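Local atomic coordinates of glutamic acid/alanine-rich protein (Trypanosoma congolense, PDB entry 2Y44), a protein that probably forms part of the surface coat of the trypanosome, its elongated, largely helical ectodomain standing on the parasite membrane. Residues E3-M8 against T117-C122; R13-L18 against E97-S102. All coordinates share one frame; numbering follows the deposited sequence.

Contact 1. Residues E3-M8 against T117-C122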
loop_
_atom_site.group_PDB
_atom_site.type_symbol
_atom_site.label_atom_id
_atom_site.label_comp_id
_atom_site.label_asym_id
_atom_site.label_seq_id
_atom_site.Cartn_x
_atom_site.Cartn_y
_atom_site.Cartn_z
ATOM N N GLU A 3 28.971 -5.422 -4.014
ATOM C CA GLU A 3 27.728 -5.560 -4.790
ATOM C C GLU A 3 26.602 -6.109 -3.908
ATOM O O GLU A 3 25.450 -5.695 -3.985
ATOM C CB GLU A 3 27.940 -6.443 -6.029
ATOM C CG GLU A 3 26.703 -6.626 -6.887
ATOM C CD GLU A 3 26.971 -7.413 -8.169
ATOM O OE1 GLU A 3 27.968 -8.169 -8.217
ATOM O OE2 GLU A 3 26.137 -7.298 -9.103
ATOM N N GLU A 4 26.928 -7.118 -3.117
ATOM C CA GLU A 4 25.927 -7.719 -2.267
ATOM C C GLU A 4 25.445 -6.740 -1.196
ATOM O O GLU A 4 24.271 -6.716 -0.852
ATOM C CB GLU A 4 26.559 -8.932 -1.610
ATOM C CG GLU A 4 25.621 -9.997 -1.430
ATOM C CD GLU A 4 25.434 -10.239 0.001
ATOM O OE1 GLU A 4 24.893 -9.316 0.663
ATOM O OE2 GLU A 4 25.970 -11.270 0.479
ATOM N N VAL A 5 26.373 -5.948 -0.667
ATOM C CA VAL A 5 26.037 -4.982 0.377
ATOM C C VAL A 5 25.103 -3.921 -0.151
ATOM O O VAL A 5 24.119 -3.574 0.510
ATOM C CB VAL A 5 27.282 -4.310 0.942
ATOM C CG1 VAL A 5 26.903 -3.244 1.965
ATOM C CG2 VAL A 5 28.190 -5.367 1.624
ATOM N N GLN A 6 25.390 -3.432 -1.352
ATOM C CA GLN A 6 24.566 -2.397 -1.954
ATOM C C GLN A 6 23.210 -2.948 -2.339
ATOM O O GLN A 6 22.180 -2.282 -2.220
ATOM C CB GLN A 6 25.236 -1.838 -3.193
ATOM C CG GLN A 6 26.418 -0.892 -2.905
ATOM C CD GLN A 6 26.000 0.492 -2.342
ATOM O OE1 GLN A 6 24.976 0.643 -1.652
ATOM N NE2 GLN A 6 26.796 1.520 -2.670
ATOM N N THR A 7 23.196 -4.216 -2.741
ATOM C CA THR A 7 21.919 -4.851 -3.111
ATOM C C THR A 7 21.045 -5.127 -1.876
ATOM O O THR A 7 19.831 -4.928 -1.892
ATOM C CB THR A 7 22.220 -6.120 -3.994
ATOM O OG1 THR A 7 22.935 -5.699 -5.161
ATOM C CG2 THR A 7 20.972 -6.800 -4.429
ATOM N N MET A 8 21.681 -5.496 -0.765
ATOM C CA MET A 8 21.004 -5.682 0.508
ATOM C C MET A 8 20.493 -4.319 0.981
ATOM O O MET A 8 19.419 -4.237 1.575
ATOM C CB MET A 8 21.972 -6.261 1.548
ATOM C CG MET A 8 21.386 -6.352 2.968
ATOM S SD MET A 8 22.194 -7.552 4.040
ATOM C CE MET A 8 23.836 -7.679 3.237
ATOM N N THR A 117 31.668 1.555 3.873
ATOM C CA THR A 117 31.060 2.782 3.383
ATOM C C THR A 117 29.668 2.542 2.807
ATOM O O THR A 117 28.755 3.333 3.056
ATOM C CB THR A 117 31.955 3.441 2.322
ATOM O OG1 THR A 117 33.225 3.782 2.916
ATOM C CG2 THR A 117 31.287 4.689 1.744
ATOM N N ALA A 118 29.537 1.493 1.983
ATOM C CA ALA A 118 28.247 1.153 1.370
ATOM C C ALA A 118 27.243 0.820 2.490
ATOM O O ALA A 118 26.084 1.277 2.451
ATOM C CB ALA A 118 28.407 -0.048 0.418
ATOM N N ALA A 119 27.706 0.086 3.506
ATOM C CA ALA A 119 26.859 -0.210 4.659
ATOM C C ALA A 119 26.511 1.030 5.504
ATOM O O ALA A 119 25.345 1.241 5.858
ATOM C CB ALA A 119 27.443 -1.339 5.523
ATOM N N LYS A 120 27.526 1.852 5.798
ATOM C CA LYS A 120 27.307 3.010 6.650
ATOM C C LYS A 120 26.356 4.004 5.974
ATOM O O LYS A 120 25.468 4.566 6.631
ATOM C CB LYS A 120 28.634 3.680 7.001
ATOM C CG LYS A 120 28.464 4.893 7.901
ATOM C CD LYS A 120 29.746 5.724 7.920
ATOM C CE LYS A 120 29.623 6.803 9.020
ATOM N NZ LYS A 120 30.962 7.461 9.164
ATOM N N LYS A 121 26.507 4.195 4.671
ATOM C CA LYS A 121 25.700 5.187 3.985
ATOM C C LYS A 121 24.291 4.642 3.700
ATOM O O LYS A 121 23.415 5.374 3.269
ATOM C CB LYS A 121 26.398 5.708 2.729
ATOM C CG LYS A 121 26.427 4.750 1.568
ATOM C CD LYS A 121 25.484 5.227 0.462
ATOM C CE LYS A 121 24.104 4.555 0.586
ATOM N NZ LYS A 121 23.232 4.831 -0.572
ATOM N N CYS A 122 24.021 3.416 4.135
ATOM C CA CYS A 122 22.681 2.855 3.926
ATOM C C CYS A 122 21.629 3.288 4.965
ATOM O O CYS A 122 21.074 2.481 5.672
ATOM C CB CYS A 122 22.706 1.331 3.757
ATOM S SG CYS A 122 21.097 0.773 3.079
#
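V5 and Q6 of helix 2-16 face A119 and A118 of helix 113-120, and the backbones come close: the CA atoms of Q6 and A118 are 6.1 Å apart, those of V5 and A119 6.5 Å. Such closeness is consistent with the short side chains that A118 and A119 bring to the interface. The CB of A118 points at the first helix and is met from two residues. V5 sends CG1 to it at 3.9 Å, and the same methyl lies 3.8 Å from the backbone N of A119. With CG1 of V5 anti to its backbone N (chi1 176°), this branch makes all the contacts of V5 across the interface. Q6 leaves its helix beside the interface, then bends at chi2 (-72°), which brings its amide over the A118 methyl; CD of Q6 is 3.7 Å from CB of A118. No hydrogen bond crosses, and the 202 Å² buried is van der Waals packing. This is alanine-faced helix-helix packing in an all-helical ectodomain, set beside the C9-C122 disulfide, which joins helix 2-16 to the end of segment 117-122. Helix 57-107 closes one flank, with L106 touching V5, M8 and A119, while helix 131-144 receives E3 and T7.

Contact 2. Residues R13-L18 against E97-S102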
loop_
_atom_site.group_PDB
_atom_site.type_symbol
_atom_site.label_atom_id
_atom_site.label_comp_id
_atom_site.label_asym_id
_atom_site.label_seq_id
_atom_site.Cartn_x
_atom_site.Cartn_y
_atom_site.Cartn_z
ATOM N N ARG A 13 16.112 -0.451 2.168
ATOM C CA ARG A 13 15.379 0.831 1.888
ATOM C C ARG A 13 13.925 0.594 1.489
ATOM O O ARG A 13 13.016 1.357 1.862
ATOM C CB ARG A 13 16.100 1.632 0.789
ATOM C CG ARG A 13 17.475 2.156 1.253
ATOM C CD ARG A 13 17.589 3.629 0.918
ATOM N NE ARG A 13 18.752 4.286 1.518
ATOM C CZ ARG A 13 19.939 4.403 0.924
ATOM N NH1 ARG A 13 20.158 3.831 -0.260
ATOM N NH2 ARG A 13 20.889 5.133 1.499
ATOM N N GLN A 14 13.701 -0.466 0.708
ATOM C CA GLN A 14 12.335 -0.922 0.408
ATOM C C GLN A 14 11.553 -1.302 1.664
ATOM O O GLN A 14 10.443 -0.824 1.871
ATOM C CB GLN A 14 12.343 -2.074 -0.624
ATOM C CG GLN A 14 12.992 -1.708 -1.953
ATOM C CD GLN A 14 12.116 -0.805 -2.826
ATOM O OE1 GLN A 14 12.574 0.225 -3.355
ATOM N NE2 GLN A 14 10.875 -1.194 -2.997
ATOM N N LEU A 15 12.117 -2.188 2.489
ATOM C CA LEU A 15 11.504 -2.558 3.747
ATOM C C LEU A 15 11.215 -1.339 4.644
ATOM O O LEU A 15 10.138 -1.208 5.218
ATOM C CB LEU A 15 12.384 -3.569 4.484
ATOM C CG LEU A 15 12.545 -4.941 3.817
ATOM C CD1 LEU A 15 13.566 -5.774 4.571
ATOM C CD2 LEU A 15 11.199 -5.679 3.660
ATOM N N ARG A 16 12.196 -0.457 4.803
ATOM C CA ARG A 16 11.976 0.740 5.615
ATOM C C ARG A 16 10.850 1.660 5.107
ATOM O O ARG A 16 10.322 2.490 5.870
ATOM C CB ARG A 16 13.284 1.554 5.718
ATOM C CG ARG A 16 14.383 0.788 6.392
ATOM C CD ARG A 16 15.695 1.489 6.150
ATOM N NE ARG A 16 16.847 0.736 6.644
ATOM C CZ ARG A 16 18.106 1.021 6.288
ATOM N NH1 ARG A 16 18.359 1.998 5.394
ATOM N NH2 ARG A 16 19.108 0.289 6.753
ATOM N N ALA A 17 10.441 1.480 3.856
ATOM C CA ALA A 17 9.451 2.356 3.249
ATOM C C ALA A 17 8.031 1.821 3.433
ATOM O O ALA A 17 7.089 2.527 3.122
ATOM C CB ALA A 17 9.752 2.601 1.764
ATOM N N LEU A 18 7.876 0.590 3.948
ATOM C CA LEU A 18 6.553 -0.053 3.936
ATOM C C LEU A 18 5.556 0.620 4.889
ATOM O O LEU A 18 4.391 0.715 4.573
ATOM C CB LEU A 18 6.623 -1.546 4.263
ATOM C CG LEU A 18 7.408 -2.472 3.330
ATOM C CD1 LEU A 18 7.606 -3.849 3.975
ATOM C CD2 LEU A 18 6.734 -2.552 1.983
ATOM N N GLU A 97 14.461 -5.110 11.261
ATOM C CA GLU A 97 15.448 -5.157 12.334
ATOM C C GLU A 97 16.664 -6.016 11.939
ATOM O O GLU A 97 17.836 -5.633 12.133
ATOM C CB GLU A 97 14.784 -5.694 13.609
ATOM C CG GLU A 97 13.749 -4.719 14.169
ATOM C CD GLU A 97 13.164 -5.140 15.522
ATOM O OE1 GLU A 97 13.321 -6.320 15.919
ATOM O OE2 GLU A 97 12.495 -4.287 16.164
ATOM N N THR A 98 16.376 -7.206 11.418
ATOM C CA THR A 98 17.395 -8.119 10.964
ATOM C C THR A 98 18.293 -7.544 9.868
ATOM O O THR A 98 19.530 -7.710 9.909
ATOM C CB THR A 98 16.730 -9.449 10.491
ATOM O OG1 THR A 98 16.113 -10.068 11.629
ATOM C CG2 THR A 98 17.775 -10.380 9.897
ATOM N N THR A 99 17.683 -6.931 8.848
ATOM C CA THR A 99 18.432 -6.390 7.744
ATOM C C THR A 99 19.259 -5.208 8.231
ATOM O O THR A 99 20.424 -5.059 7.860
ATOM C CB THR A 99 17.473 -5.984 6.603
ATOM O OG1 THR A 99 16.733 -7.152 6.211
ATOM C CG2 THR A 99 18.235 -5.440 5.380
ATOM N N ASP A 100 18.645 -4.343 9.037
ATOM C CA ASP A 100 19.386 -3.174 9.536
ATOM C C ASP A 100 20.606 -3.652 10.326
ATOM O O ASP A 100 21.686 -3.027 10.295
ATOM C CB ASP A 100 18.509 -2.287 10.442
ATOM C CG ASP A 100 17.493 -1.463 9.679
ATOM O OD1 ASP A 100 17.556 -1.413 8.448
ATOM O OD2 ASP A 100 16.602 -0.854 10.324
ATOM N N GLU A 101 20.417 -4.702 11.098
ATOM C CA GLU A 101 21.495 -5.171 11.966
ATOM C C GLU A 101 22.621 -5.751 11.132
ATOM O O GLU A 101 23.802 -5.479 11.398
ATOM C CB GLU A 101 21.000 -6.188 12.983
ATOM C CG GLU A 101 22.120 -6.829 13.813
ATOM C CD GLU A 101 22.815 -5.847 14.764
ATOM O OE1 GLU A 101 22.304 -4.718 15.006
ATOM O OE2 GLU A 101 23.868 -6.234 15.306
ATOM N N SER A 102 22.260 -6.502 10.086
ATOM C CA SER A 102 23.293 -6.976 9.142
ATOM C C SER A 102 24.142 -5.832 8.599
ATOM O O SER A 102 25.377 -5.944 8.496
ATOM C CB SER A 102 22.679 -7.781 7.988
ATOM O OG SER A 102 22.148 -9.010 8.470
#
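R16 and D100 carry the polar part of this contact, a salt bridge between helix 2-16 and helix 57-107. The arginine approaches side-on: NE and NH2 of R16 both bond to OD1 of D100, each at 2.9 Å, with both N-H...O angles near 145°. A single oxygen thus takes both donors, and it lies in the guanidinium plane at that group's edge. The carboxylate is not coplanar with it. Its plane is turned 52° from the guanidinium, so NE meets OD1 on its syn side but tilted out of the carboxylate plane, and NH2 comes from farther above, on the same face. The CA atoms of R16 and D100 are 9.3 Å apart, a gap that R16 spans because its chain runs extended from CG to NE. NH1 of R16 lies 2.8 Å from the O of C122, a probable hydrogen bond, and also donates to the O of G124; with NE and NH2 both on D100, these bonds should limit rotation of the group.

The rest is van der Waals contact of a leucine methyl with a threonine hydroxyl. L15 points toward the other helix and brings CD1 to 3.8 Å from OG1 of T99, the two side chains crossing at about a right angle. The T99 hydroxyl is bonded within its own helix to A95 O. In all, 140 Å² is buried. L15 also rests on A95 and I96 of helix 57-107 and on F138 of helix 131-144, so the end of helix 2-16 packs against both helices; L18, at the start of helix 18-53, likewise touches S92 of the first and L134 of the second.

Contacts 1 and 2 lie along the same helix 2-16, their centres 12 Å apart, and on the same side of the chain's centre. Both segments of contact 2, 13-18 and 97-102, fall between 3-8 and 117-122 in the sequence. The two contacts meet at R16, since the arginine that pairs with D100 also reaches the end of segment 117-122. The C9-C122 disulfide adds a covalent tie between helix 2-16 and that same end. M8 of contact 1 and S102 of contact 2 make a packing contact, SD of M8 lying 4.0 Å from CB of S102. A glycerol, probably from crystallisation, sits about 4 Å from the R16 side chain.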